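Local structure of tryptophan decarboxylase 1 (Oryza sativa subsp. japonica, 6KHO) at residues T240-D245 / V427-N432; A268-T273 / H313-V318; D279-V284 / V295-A300; A305-E310 / K330-C335. The protein catalyses the pyridoxal phosphate-dependent decarboxylation of L-tryptophan to tryptamine and of 5-hydroxy-L-tryptophan to serotonin, feeding serotonin biosynthesis in rice. All coordinates share one frame; numbering follows the deposited sequence.

Contact 1. Residues T240-D245 / V427-N432; sequences TDYGLD and VVVPRN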
loop_
_atom_site.group_PDB
_atom_site.type_symbol
_atom_site.label_atom_id
_atom_site.label_comp_id
_atom_site.label_asym_id
_atom_site.label_seq_id
_atom_site.Cartn_x
_atom_site.Cartn_y
_atom_site.Cartn_z
ATOM N N THR A 240 -18.474 -17.871 25.476
ATOM C CA THR A 240 -18.540 -18.052 24.025
ATOM C C THR A 240 -17.158 -18.274 23.404
ATOM O O THR A 240 -16.975 -18.041 22.201
ATOM C CB THR A 240 -19.206 -16.846 23.361
ATOM O OG1 THR A 240 -18.450 -15.669 23.677
ATOM C CG2 THR A 240 -20.643 -16.675 23.847
ATOM N N ASP A 241 -16.185 -18.707 24.209
ATOM C CA ASP A 241 -14.787 -18.797 23.792
ATOM C C ASP A 241 -14.324 -17.481 23.177
ATOM O O ASP A 241 -13.568 -17.448 22.201
ATOM C CB ASP A 241 -14.571 -19.974 22.844
ATOM C CG ASP A 241 -14.704 -21.314 23.552
ATOM O OD1 ASP A 241 -14.274 -21.411 24.726
ATOM O OD2 ASP A 241 -15.243 -22.263 22.946
ATOM N N TYR A 242 -14.799 -16.385 23.759
ATOM C CA TYR A 242 -14.460 -15.016 23.398
ATOM C C TYR A 242 -14.934 -14.628 21.996
ATOM O O TYR A 242 -14.514 -13.592 21.477
ATOM C CB TYR A 242 -12.956 -14.775 23.583
ATOM C CG TYR A 242 -12.567 -14.997 25.038
ATOM C CD1 TYR A 242 -12.702 -13.971 25.972
ATOM C CD2 TYR A 242 -12.129 -16.243 25.488
ATOM C CE1 TYR A 242 -12.379 -14.165 27.314
ATOM C CE2 TYR A 242 -11.801 -16.448 26.835
ATOM C CZ TYR A 242 -11.931 -15.401 27.740
ATOM O OH TYR A 242 -11.615 -15.575 29.071
ATOM N N GLY A 243 -15.834 -15.416 21.385
ATOM C CA GLY A 243 -16.543 -14.957 20.206
ATOM C C GLY A 243 -17.683 -14.003 20.547
ATOM O O GLY A 243 -18.186 -13.961 21.674
ATOM N N LEU A 244 -18.095 -13.213 19.555
ATOM C CA LEU A 244 -19.175 -12.254 19.767
ATOM C C LEU A 244 -20.495 -12.971 20.048
ATOM O O LEU A 244 -20.908 -13.861 19.295
ATOM C CB LEU A 244 -19.321 -11.338 18.554
ATOM C CG LEU A 244 -20.400 -10.255 18.644
ATOM C CD1 LEU A 244 -20.149 -9.307 19.816
ATOM C CD2 LEU A 244 -20.452 -9.477 17.337
ATOM N N ASP A 245 -21.143 -12.594 21.151
ATOM C CA ASP A 245 -22.476 -13.093 21.467
ATOM C C ASP A 245 -23.503 -12.254 20.714
ATOM O O ASP A 245 -23.576 -11.039 20.937
ATOM C CB ASP A 245 -22.722 -13.022 22.973
ATOM C CG ASP A 245 -24.041 -13.673 23.402
ATOM O OD1 ASP A 245 -24.837 -14.114 22.540
ATOM O OD2 ASP A 245 -24.269 -13.759 24.627
ATOM N N VAL A 427 -3.961 -25.247 28.541
ATOM C CA VAL A 427 -4.365 -24.651 27.271
ATOM C C VAL A 427 -5.571 -23.768 27.556
ATOM O O VAL A 427 -6.600 -24.252 28.030
ATOM C CB VAL A 427 -4.694 -25.724 26.222
ATOM C CG1 VAL A 427 -5.323 -25.086 24.985
ATOM C CG2 VAL A 427 -3.432 -26.503 25.842
ATOM N N VAL A 428 -5.441 -22.474 27.265
ATOM C CA VAL A 428 -6.383 -21.491 27.790
ATOM C C VAL A 428 -7.710 -21.503 27.025
ATOM O O VAL A 428 -8.779 -21.363 27.625
ATOM C CB VAL A 428 -5.721 -20.103 27.789
ATOM C CG1 VAL A 428 -6.757 -19.014 27.996
ATOM C CG2 VAL A 428 -4.660 -20.043 28.874
ATOM N N VAL A 429 -7.679 -21.650 25.702
ATOM C CA VAL A 429 -8.908 -21.710 24.911
ATOM C C VAL A 429 -8.797 -22.883 23.946
ATOM O O VAL A 429 -7.696 -23.392 23.695
ATOM C CB VAL A 429 -9.171 -20.390 24.143
ATOM C CG1 VAL A 429 -9.340 -19.211 25.096
ATOM C CG2 VAL A 429 -8.051 -20.130 23.105
ATOM N N PRO A 430 -9.921 -23.341 23.391
ATOM C CA PRO A 430 -9.842 -24.371 22.347
ATOM C C PRO A 430 -9.077 -23.846 21.141
ATOM O O PRO A 430 -9.144 -22.661 20.810
ATOM C CB PRO A 430 -11.310 -24.651 22.000
ATOM C CG PRO A 430 -12.097 -24.134 23.166
ATOM C CD PRO A 430 -11.314 -22.994 23.731
ATOM N N ARG A 431 -8.323 -24.737 20.498
ATOM C CA ARG A 431 -7.529 -24.387 19.322
ATOM C C ARG A 431 -8.366 -24.623 18.068
ATOM O O ARG A 431 -8.769 -25.756 17.793
ATOM C CB ARG A 431 -6.235 -25.209 19.278
ATOM C CG ARG A 431 -5.379 -25.016 18.008
ATOM C CD ARG A 431 -4.508 -26.244 17.716
ATOM N NE ARG A 431 -5.319 -27.455 17.654
ATOM C CZ ARG A 431 -6.105 -27.783 16.631
ATOM N NH1 ARG A 431 -6.178 -26.995 15.562
ATOM N NH2 ARG A 431 -6.828 -28.895 16.676
ATOM N N ASN A 432 -8.635 -23.552 17.314
ATOM C CA ASN A 432 -9.389 -23.672 16.067
ATOM C C ASN A 432 -8.498 -23.847 14.843
ATOM O O ASN A 432 -8.896 -24.525 13.885
ATOM C CB ASN A 432 -10.275 -22.439 15.860
ATOM C CG ASN A 432 -11.402 -22.359 16.867
ATOM O OD1 ASN A 432 -12.100 -23.340 17.092
ATOM N ND2 ASN A 432 -11.572 -21.190 17.488
#
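Asp-241 lays its carboxylate against the CG-CD side of the Pro-430 ring, and Tyr-242, the next residue, brings its ring up to Val-429. In the first pair OD1 of Asp-241 comes within 3.5 Å of CD of Pro-430, while OD2 sits nearer to CG of the same ring, at 3.7 Å, so both oxygens rest on the pyrrolidine. In the second pair CG1 of Val-429 is equally distant from CD2 and CE2 of Tyr-242, 4.1 Å from each, meeting that ring at a slant, and the two side chains run at about a right angle to one another. Neighbouring residues can both reach across because Asp-241 and Tyr-242 are the central pair of a type I' turn, Thr-240 to Gly-243, each with positive phi. The turn is closed by Gly-243 N on Thr-240 O (3.0 Å) and by Thr-240 OG1 on Gly-243 O (2.6 Å). Strand 231-234 leads into this loop, which runs on to helix 246-258 in the large PLP-binding domain, and Val-429 and Pro-430 belong to the connection between strands 425-427 and 435-440 of the C-terminal antiparallel sheet. Val-429 has CG1 anti to its carbonyl carbon (chi1 -61°), which turns that methyl toward the tyrosine. Val-478, on another strand of this sheet, touches both Tyr-242 and Val-429.

Contact 2. Residues A268-T273 / H313-V318; sequences ATVGTT and HHLDGV. With PLP (pyridoxal-5'-phosphate), chain C.
Val-270 meets His-314 and Leu-315 through its two methyl groups, and the contact is made by van der Waals touches, one of them on a backbone oxygen. CG1 packs on CB of His-314 at 3.8 Å, so the root of the histidine is met while its imidazole leads away. CG2 does double duty: it lies 3.7 Å from the backbone O of His-314 and 4.1 Å from CD2 of Leu-315. The division follows from the valine torsion (chi1 177°), with CG1 opposite the backbone N and CG2 opposite the carbonyl carbon. Val-270 comes just after strand 262-269, where the chain leaves the central sheet of this fold type I PLP enzyme and runs on toward the cofactor; His-314 and Leu-315 end a short 3-10 segment in the loop between strands 294-298 and 323-326. Among the aromatic groups, the His-314 imidazole has CE1 of His-313 3.3 Å above one face, offset toward the rim, and its ring also meets that of Phe-433. Within 313-318 two backbone bonds shape the loop: Asp-316 N to His-313 O, and Val-318 N to Leu-315 O, the latter closing a type II turn. On the cofactor side, Gly-271, at phi 94° and psi 68°, adopts a backbone conformation suited to glycine, and its O lies 3.7 Å from C2A of PLP. Two residues on, Thr-273 OG1 stands 3.5 Å from PLP O3.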
loop_
_atom_site.group_PDB
_atom_site.type_symbol
_atom_site.label_atom_id
_atom_site.label_comp_id
_atom_site.label_asym_id
_atom_site.label_seq_id
_atom_site.Cartn_x
_atom_site.Cartn_y
_atom_site.Cartn_z
ATOM N N ALA A 268 -17.462 -8.495 12.113
ATOM C CA ALA A 268 -17.332 -9.829 12.684
ATOM C C ALA A 268 -15.974 -10.396 12.299
ATOM O O ALA A 268 -15.530 -10.224 11.159
ATOM C CB ALA A 268 -18.436 -10.759 12.183
ATOM N N THR A 269 -15.305 -11.062 13.238
ATOM C CA THR A 269 -13.975 -11.610 12.988
ATOM C C THR A 269 -14.006 -13.130 13.049
ATOM O O THR A 269 -14.512 -13.708 14.020
ATOM C CB THR A 269 -12.948 -11.072 13.995
ATOM O OG1 THR A 269 -12.879 -9.649 13.892
ATOM C CG2 THR A 269 -11.539 -11.655 13.703
ATOM N N VAL A 270 -13.456 -13.771 12.021
ATOM C CA VAL A 270 -13.220 -15.210 12.015
ATOM C C VAL A 270 -11.720 -15.411 12.211
ATOM O O VAL A 270 -10.926 -15.234 11.276
ATOM C CB VAL A 270 -13.721 -15.872 10.728
ATOM C CG1 VAL A 270 -13.384 -17.364 10.734
ATOM C CG2 VAL A 270 -15.223 -15.660 10.584
ATOM N N GLY A 271 -11.322 -15.788 13.429
ATOM C CA GLY A 271 -9.916 -15.971 13.745
ATOM C C GLY A 271 -9.282 -14.733 14.359
ATOM O O GLY A 271 -8.408 -14.103 13.754
ATOM N N THR A 272 -9.694 -14.380 15.571
ATOM C CA THR A 272 -9.194 -13.152 16.176
ATOM C C THR A 272 -7.696 -13.257 16.451
ATOM O O THR A 272 -7.138 -14.342 16.599
ATOM C CB THR A 272 -9.910 -12.848 17.496
ATOM O OG1 THR A 272 -9.656 -13.909 18.420
ATOM C CG2 THR A 272 -11.422 -12.669 17.292
ATOM N N THR A 273 -7.057 -12.090 16.559
ATOM C CA THR A 273 -5.605 -12.039 16.691
ATOM C C THR A 273 -5.140 -12.616 18.023
ATOM O O THR A 273 -4.131 -13.330 18.082
ATOM C CB THR A 273 -5.127 -10.595 16.545
ATOM O OG1 THR A 273 -5.497 -10.098 15.249
ATOM C CG2 THR A 273 -3.619 -10.519 16.685
ATOM N N HIS A 313 -16.909 -24.310 7.475
ATOM C CA HIS A 313 -18.095 -24.015 8.279
ATOM C C HIS A 313 -17.959 -22.720 9.072
ATOM O O HIS A 313 -18.981 -22.122 9.435
ATOM C CB HIS A 313 -18.407 -25.169 9.236
ATOM C CG HIS A 313 -17.362 -25.384 10.285
ATOM N ND1 HIS A 313 -17.418 -24.784 11.525
ATOM C CD2 HIS A 313 -16.233 -26.133 10.279
ATOM C CE1 HIS A 313 -16.368 -25.152 12.237
ATOM N NE2 HIS A 313 -15.632 -25.968 11.505
ATOM N N HIS A 314 -16.728 -22.270 9.348
ATOM C CA HIS A 314 -16.546 -20.998 10.039
ATOM C C HIS A 314 -17.047 -19.816 9.225
ATOM O O HIS A 314 -17.183 -18.717 9.777
ATOM C CB HIS A 314 -15.068 -20.781 10.388
ATOM C CG HIS A 314 -14.548 -21.735 11.416
ATOM N ND1 HIS A 314 -15.023 -21.766 12.710
ATOM C CD2 HIS A 314 -13.599 -22.698 11.340
ATOM C CE1 HIS A 314 -14.382 -22.700 13.389
ATOM N NE2 HIS A 314 -13.512 -23.282 12.580
ATOM N N LEU A 315 -17.300 -20.002 7.933
ATOM C CA LEU A 315 -17.797 -18.926 7.085
ATOM C C LEU A 315 -19.275 -19.082 6.751
ATOM O O LEU A 315 -19.800 -18.311 5.941
ATOM C CB LEU A 315 -16.974 -18.843 5.796
ATOM C CG LEU A 315 -15.562 -18.275 5.947
ATOM C CD1 LEU A 315 -14.908 -18.120 4.566
ATOM C CD2 LEU A 315 -15.615 -16.945 6.687
ATOM N N ASP A 316 -19.963 -20.058 7.343
ATOM C CA ASP A 316 -21.395 -20.181 7.092
ATOM C C ASP A 316 -22.107 -18.886 7.475
ATOM O O ASP A 316 -21.844 -18.300 8.529
ATOM C CB ASP A 316 -21.966 -21.375 7.856
ATOM C CG ASP A 316 -21.511 -22.707 7.263
ATOM O OD1 ASP A 316 -20.756 -22.688 6.262
ATOM O OD2 ASP A 316 -21.899 -23.767 7.794
ATOM N N GLY A 317 -22.974 -18.415 6.589
ATOM C CA GLY A 317 -23.619 -17.134 6.753
ATOM C C GLY A 317 -22.991 -16.012 5.956
ATOM O O GLY A 317 -23.591 -14.929 5.866
ATOM N N VAL A 318 -21.799 -16.236 5.380
ATOM C CA VAL A 318 -21.131 -15.191 4.609
ATOM C C VAL A 318 -21.998 -14.754 3.437
ATOM O O VAL A 318 -21.923 -13.600 2.996
ATOM C CB VAL A 318 -19.736 -15.670 4.142
ATOM C CG1 VAL A 318 -19.863 -16.784 3.114
ATOM C CG2 VAL A 318 -18.946 -14.512 3.569
HETATM N N1 PLP C . -7.177 -8.466 11.518
HETATM C C2 PLP C . -6.785 -9.749 11.845
HETATM C C2A PLP C . -7.764 -10.761 12.353
HETATM C C3 PLP C . -5.456 -10.117 11.709
HETATM O O3 PLP C . -5.072 -11.391 12.031
HETATM C C4 PLP C . -4.521 -9.206 11.230
HETATM C C4A PLP C . -3.193 -9.692 10.726
HETATM C C5 PLP C . -4.915 -7.916 10.903
HETATM C C6 PLP C . -6.249 -7.548 11.053
HETATM C C5A PLP C . -3.852 -6.959 10.405
HETATM O O4P PLP C . -4.374 -5.786 9.825
HETATM P P PLP C . -3.512 -4.936 8.740
HETATM O O1P PLP C . -2.119 -4.685 9.249
HETATM O O2P PLP C . -4.261 -3.648 8.502
HETATM O O3P PLP C . -3.372 -5.693 7.431
#

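Contact 3. Residues D279-V284 / V295-A300; sequences DPVGAV and VHVDAA. With PLP (pyridoxal-5'-phosphate), chain C.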
loop_
_atom_site.group_PDB
_atom_site.type_symbol
_atom_site.label_atom_id
_atom_site.label_comp_id
_atom_site.label_asym_id
_atom_site.label_seq_id
_atom_site.Cartn_x
_atom_site.Cartn_y
_atom_site.Cartn_z
ATOM N N ASP A 279 -16.316 -15.364 15.504
ATOM C CA ASP A 279 -17.657 -14.804 15.637
ATOM C C ASP A 279 -18.642 -15.598 14.776
ATOM O O ASP A 279 -18.287 -16.049 13.683
ATOM C CB ASP A 279 -17.662 -13.321 15.223
ATOM C CG ASP A 279 -16.827 -12.427 16.159
ATOM O OD1 ASP A 279 -16.475 -12.873 17.277
ATOM O OD2 ASP A 279 -16.533 -11.262 15.785
ATOM N N PRO A 280 -19.896 -15.794 15.242
ATOM C CA PRO A 280 -20.871 -16.549 14.437
ATOM C C PRO A 280 -21.445 -15.692 13.319
ATOM O O PRO A 280 -22.320 -14.848 13.560
ATOM C CB PRO A 280 -21.942 -16.937 15.464
ATOM C CG PRO A 280 -21.906 -15.809 16.459
ATOM C CD PRO A 280 -20.486 -15.295 16.502
ATOM N N VAL A 281 -20.961 -15.912 12.091
ATOM C CA VAL A 281 -21.155 -14.941 11.014
ATOM C C VAL A 281 -22.633 -14.793 10.668
ATOM O O VAL A 281 -23.150 -13.675 10.559
ATOM C CB VAL A 281 -20.327 -15.339 9.776
ATOM C CG1 VAL A 281 -20.688 -14.460 8.598
ATOM C CG2 VAL A 281 -18.822 -15.261 10.079
ATOM N N GLY A 282 -23.323 -15.917 10.451
ATOM C CA GLY A 282 -24.729 -15.844 10.089
ATOM C C GLY A 282 -25.575 -15.163 11.151
ATOM O O GLY A 282 -26.404 -14.299 10.847
ATOM N N ALA A 283 -25.366 -15.530 12.415
ATOM C CA ALA A 283 -26.163 -14.929 13.480
ATOM C C ALA A 283 -25.916 -13.427 13.592
ATOM O O ALA A 283 -26.842 -12.671 13.908
ATOM C CB ALA A 283 -25.866 -15.620 14.812
ATOM N N VAL A 284 -24.688 -12.975 13.320
ATOM C CA VAL A 284 -24.387 -11.544 13.358
ATOM C C VAL A 284 -25.097 -10.817 12.222
ATOM O O VAL A 284 -25.653 -9.729 12.411
ATOM C CB VAL A 284 -22.862 -11.319 13.302
ATOM C CG1 VAL A 284 -22.532 -9.851 13.031
ATOM C CG2 VAL A 284 -22.226 -11.764 14.601
ATOM N N VAL A 295 -22.399 -5.327 7.253
ATOM C CA VAL A 295 -21.653 -6.362 7.961
ATOM C C VAL A 295 -20.399 -6.706 7.161
ATOM O O VAL A 295 -20.494 -7.188 6.028
ATOM C CB VAL A 295 -22.483 -7.627 8.198
ATOM C CG1 VAL A 295 -21.618 -8.666 8.889
ATOM C CG2 VAL A 295 -23.702 -7.303 9.073
ATOM N N HIS A 296 -19.236 -6.486 7.759
ATOM C CA HIS A 296 -17.963 -6.920 7.191
ATOM C C HIS A 296 -17.386 -8.056 8.031
ATOM O O HIS A 296 -17.434 -8.010 9.266
ATOM C CB HIS A 296 -16.971 -5.763 7.126
ATOM C CG HIS A 296 -15.634 -6.160 6.577
ATOM N ND1 HIS A 296 -15.405 -6.308 5.228
ATOM C CD2 HIS A 296 -14.469 -6.469 7.194
ATOM C CE1 HIS A 296 -14.146 -6.673 5.035
ATOM N NE2 HIS A 296 -13.558 -6.781 6.214
ATOM N N VAL A 297 -16.875 -9.093 7.363
ATOM C CA VAL A 297 -16.188 -10.199 8.024
ATOM C C VAL A 297 -14.677 -10.015 7.838
ATOM O O VAL A 297 -14.177 -9.976 6.704
ATOM C CB VAL A 297 -16.654 -11.557 7.476
ATOM C CG1 VAL A 297 -15.803 -12.690 8.065
ATOM C CG2 VAL A 297 -18.148 -11.772 7.760
ATOM N N ASP A 298 -13.948 -9.902 8.953
ATOM C CA ASP A 298 -12.481 -9.862 8.951
ATOM C C ASP A 298 -11.973 -11.275 9.190
ATOM O O ASP A 298 -12.086 -11.797 10.307
ATOM C CB ASP A 298 -11.959 -8.919 10.037
ATOM C CG ASP A 298 -10.419 -8.944 10.172
ATOM O OD1 ASP A 298 -9.716 -9.497 9.296
ATOM O OD2 ASP A 298 -9.907 -8.383 11.166
ATOM N N ALA A 299 -11.430 -11.902 8.142
ATOM C CA ALA A 299 -10.846 -13.236 8.243
ATOM C C ALA A 299 -9.392 -13.215 7.799
ATOM O O ALA A 299 -8.931 -14.110 7.093
ATOM C CB ALA A 299 -11.636 -14.254 7.430
ATOM N N ALA A 300 -8.662 -12.189 8.240
ATOM C CA ALA A 300 -7.329 -11.895 7.719
ATOM C C ALA A 300 -6.413 -13.109 7.758
ATOM O O ALA A 300 -5.696 -13.390 6.790
ATOM C CB ALA A 300 -6.708 -10.745 8.517
HETATM N N1 PLP C . -7.177 -8.466 11.518
HETATM C C2 PLP C . -6.785 -9.749 11.845
HETATM C C2A PLP C . -7.764 -10.761 12.353
HETATM C C3 PLP C . -5.456 -10.117 11.709
HETATM O O3 PLP C . -5.072 -11.391 12.031
HETATM C C4 PLP C . -4.521 -9.206 11.230
HETATM C C4A PLP C . -3.193 -9.692 10.726
HETATM C C5 PLP C . -4.915 -7.916 10.903
HETATM C C6 PLP C . -6.249 -7.548 11.053
HETATM C C5A PLP C . -3.852 -6.959 10.405
HETATM O O4P PLP C . -4.374 -5.786 9.825
HETATM P P PLP C . -3.512 -4.936 8.740
HETATM O O1P PLP C . -2.119 -4.685 9.249
HETATM O O2P PLP C . -4.261 -3.648 8.502
HETATM O O3P PLP C . -3.372 -5.693 7.431
#
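Helix 281-289 lies over strand 294-298 with the CA of Val-281 7.5 Å from that of Val-297 and Val-284 set over Val-295, so helix residues three apart, about one turn, fall on strand residues two apart. Four valines fill the gap. CG1 of Val-281 touches CG2 of Val-297 at 3.8 Å, the two side chains crossing at about a right angle, and CG1 of Val-284 meets CG1 of Val-295 more loosely, at 4.4 Å. From the other face of the strand Asp-298 reaches the cofactor: its CG stands opposite the backbone N (chi1 174°), and OD2 comes 2.8 Å from N1 of PLP, a contact consistent with the aspartate to pyridine-nitrogen pairing usual in fold type I enzymes. OD1 accepts Ala-300 N at 3.1 Å, forming an Asx turn that steadies the carboxylate; Ala-300 CB then sits 3.5 Å from C2 of the PLP ring. Val-321 packs on Val-281, Val-295 and Val-297, and Leu-249 of helix 246-258 on Val-284. With strand 262-269, bonded along one edge of strand 294-298, the helix completes a beta-alpha-beta crossover, and strand 323-326 borders the other edge.

Contact 4. Residues A305-E310 / K330-C335; sequences ACICPE and KWLMTC. With PLP (pyridoxal-5'-phosphate), chain C.
Ala-305 and Trp-331 give the tighter of two apolar touches: CB of Ala-305 lies 3.6 Å from CZ3 and 4.1 Å from CH2 of Trp-331, so the methyl meets the far corner of the six-membered ring at a slant. Beside it CD1 of Ile-307 meets CD1 of Leu-332 at 4.2 Å, methyl tip against methyl tip. Trp-331 has its CG opposite the backbone N (chi1 -156°), which swings the indole across to Ala-305. That indole is held by other aromatic and polar partners too: the ring of Tyr-301 stacks on it, His-404 meets it steeply, and NE1 hydrogen-bonds Asp-408 OD2.

Two hydrogen bonds stay within a segment. Cys-308 N bonds to Ala-305 O at 3.0 Å, and Thr-334 OG1 bonds to Leu-332 O at 3.1 Å, approaching from 44° outside the carbonyl plane.

The cofactor is bound covalently. Lys-330 NZ is 1.4 Å from C4A of PLP, and the lysine chain gets there bent at chi2, chi3 and chi4 rather than extended. Further along the segment Met-333 packs on Pro-24 of the second subunit, and Cys-335 on Asn-123 of that subunit. A lysine linked to C4A of PLP is consistent with the internal aldimine of fold type I decarboxylases, although the modelled geometry about NZ is strained and its bond order is doubtful.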
loop_
_atom_site.group_PDB
_atom_site.type_symbol
_atom_site.label_atom_id
_atom_site.label_comp_id
_atom_site.label_asym_id
_atom_site.label_seq_id
_atom_site.Cartn_x
_atom_site.Cartn_y
_atom_site.Cartn_z
ATOM N N ALA A 305 -7.536 -20.879 5.808
ATOM C CA ALA A 305 -7.868 -22.253 6.165
ATOM C C ALA A 305 -9.198 -22.695 5.570
ATOM O O ALA A 305 -9.452 -23.902 5.466
ATOM C CB ALA A 305 -7.894 -22.415 7.689
ATOM N N CYS A 306 -10.034 -21.751 5.152
ATOM C CA CYS A 306 -11.363 -22.052 4.649
ATOM C C CYS A 306 -11.354 -22.569 3.220
ATOM O O CYS A 306 -12.425 -22.867 2.677
ATOM C CB CYS A 306 -12.248 -20.813 4.775
ATOM S SG CYS A 306 -12.540 -20.361 6.518
ATOM N N ILE A 307 -10.175 -22.703 2.604
ATOM C CA ILE A 307 -10.064 -23.467 1.370
ATOM C C ILE A 307 -10.126 -24.966 1.621
ATOM O O ILE A 307 -10.191 -25.743 0.660
ATOM C CB ILE A 307 -8.766 -23.109 0.616
ATOM C CG1 ILE A 307 -7.549 -23.686 1.349
ATOM C CG2 ILE A 307 -8.672 -21.596 0.434
ATOM C CD1 ILE A 307 -6.230 -23.593 0.573
ATOM N N CYS A 308 -10.107 -25.395 2.902
ATOM C CA CYS A 308 -10.269 -26.790 3.310
ATOM C C CYS A 308 -11.696 -27.032 3.786
ATOM O O CYS A 308 -12.222 -26.230 4.576
ATOM C CB CYS A 308 -9.287 -27.139 4.422
ATOM S SG CYS A 308 -7.548 -26.971 3.933
ATOM N N PRO A 309 -12.345 -28.107 3.324
ATOM C CA PRO A 309 -13.760 -28.328 3.689
ATOM C C PRO A 309 -14.025 -28.388 5.186
ATOM O O PRO A 309 -15.083 -27.940 5.643
ATOM C CB PRO A 309 -14.077 -29.668 3.009
ATOM C CG PRO A 309 -13.157 -29.712 1.820
ATOM C CD PRO A 309 -11.882 -29.038 2.278
ATOM N N GLU A 310 -13.096 -28.930 5.970
ATOM C CA GLU A 310 -13.325 -29.062 7.403
ATOM C C GLU A 310 -13.275 -27.729 8.145
ATOM O O GLU A 310 -13.644 -27.686 9.323
ATOM C CB GLU A 310 -12.305 -30.032 8.002
ATOM C CG GLU A 310 -10.894 -29.487 8.049
ATOM C CD GLU A 310 -10.039 -29.939 6.871
ATOM O OE1 GLU A 310 -8.799 -30.006 7.045
ATOM O OE2 GLU A 310 -10.596 -30.220 5.782
ATOM N N LYS A 330 -0.828 -13.585 5.111
ATOM C CA LYS A 330 -0.693 -14.278 6.385
ATOM C C LYS A 330 -0.409 -15.747 6.118
ATOM O O LYS A 330 0.748 -16.169 6.150
ATOM C CB LYS A 330 -1.955 -14.122 7.239
ATOM C CG LYS A 330 -2.209 -12.700 7.652
ATOM C CD LYS A 330 -1.806 -12.458 9.071
ATOM C CE LYS A 330 -2.754 -11.467 9.701
ATOM N NZ LYS A 330 -2.012 -10.452 10.464
ATOM N N TRP A 331 -1.446 -16.512 5.779
ATOM C CA TRP A 331 -1.372 -17.970 5.778
ATOM C C TRP A 331 -1.537 -18.583 4.384
ATOM O O TRP A 331 -1.925 -19.750 4.271
ATOM C CB TRP A 331 -2.441 -18.515 6.738
ATOM C CG TRP A 331 -2.183 -19.884 7.314
ATOM C CD1 TRP A 331 -1.062 -20.663 7.157
ATOM C CD2 TRP A 331 -3.080 -20.635 8.140
ATOM N NE1 TRP A 331 -1.215 -21.853 7.846
ATOM C CE2 TRP A 331 -2.447 -21.859 8.449
ATOM C CE3 TRP A 331 -4.365 -20.386 8.657
ATOM C CZ2 TRP A 331 -3.055 -22.831 9.250
ATOM C CZ3 TRP A 331 -4.964 -21.347 9.442
ATOM C CH2 TRP A 331 -4.311 -22.554 9.734
ATOM N N LEU A 332 -1.252 -17.851 3.310
ATOM C CA LEU A 332 -1.388 -18.469 1.988
ATOM C C LEU A 332 -0.139 -18.252 1.128
ATOM O O LEU A 332 -0.223 -18.072 -0.095
ATOM C CB LEU A 332 -2.646 -17.969 1.279
ATOM C CG LEU A 332 -3.263 -18.958 0.284
ATOM C CD1 LEU A 332 -3.791 -20.184 1.021
ATOM C CD2 LEU A 332 -4.361 -18.300 -0.554
ATOM N N MET A 333 1.039 -18.265 1.762
ATOM C CA MET A 333 2.341 -18.371 1.080
ATOM C C MET A 333 2.587 -17.267 0.057
ATOM O O MET A 333 3.314 -17.472 -0.919
ATOM C CB MET A 333 2.496 -19.734 0.404
ATOM C CG MET A 333 2.798 -20.852 1.395
ATOM S SD MET A 333 2.784 -22.466 0.609
ATOM C CE MET A 333 1.057 -22.667 0.352
ATOM N N THR A 334 2.005 -16.094 0.270
ATOM C CA THR A 334 2.170 -14.950 -0.617
ATOM C C THR A 334 2.810 -13.821 0.181
ATOM O O THR A 334 2.231 -13.362 1.167
ATOM C CB THR A 334 0.814 -14.509 -1.178
ATOM O OG1 THR A 334 0.181 -15.603 -1.869
ATOM C CG2 THR A 334 0.984 -13.354 -2.131
ATOM N N CYS A 335 3.998 -13.373 -0.226
ATOM C CA CYS A 335 4.699 -12.365 0.567
ATOM C C CYS A 335 3.898 -11.058 0.629
ATOM O O CYS A 335 3.096 -10.745 -0.261
ATOM C CB CYS A 335 6.099 -12.098 -0.017
ATOM S SG CYS A 335 6.127 -11.534 -1.771
HETATM N N1 PLP C . -7.177 -8.466 11.518
HETATM C C2 PLP C . -6.785 -9.749 11.845
HETATM C C2A PLP C . -7.764 -10.761 12.353
HETATM C C3 PLP C . -5.456 -10.117 11.709
HETATM O O3 PLP C . -5.072 -11.391 12.031
HETATM C C4 PLP C . -4.521 -9.206 11.230
HETATM C C4A PLP C . -3.193 -9.692 10.726
HETATM C C5 PLP C . -4.915 -7.916 10.903
HETATM C C6 PLP C . -6.249 -7.548 11.053
HETATM C C5A PLP C . -3.852 -6.959 10.405
HETATM O O4P PLP C . -4.374 -5.786 9.825
HETATM P P PLP C . -3.512 -4.936 8.740
HETATM O O1P PLP C . -2.119 -4.685 9.249
HETATM O O2P PLP C . -4.261 -3.648 8.502
HETATM O O3P PLP C . -3.372 -5.693 7.431
#

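Overall arrangement
Contacts 2, 3 and 4 are buried, and each has residues reaching PLP, whereas contact 1 lies further out, partly exposed, and is the one that brings a carboxylate against a proline ring. Contacts 2 and 3 share the central sheet through adjacent strands 262-269 and 294-298, joined by Ala-268 O and Asp-298 N at 2.7 Å. Asp-279 of contact 3 ties three together: OD2 takes Thr-269 N of contact 2 and OD1 takes Leu-244 N of contact 1. Contact 4 meets contact 2 through Cys-306 and Leu-315. At PLP the roles differ: contact 2 supplies neighbouring backbone and hydroxyl, contact 3 the acid at the pyridine nitrogen, contact 4 the lysine modelled as linked to it.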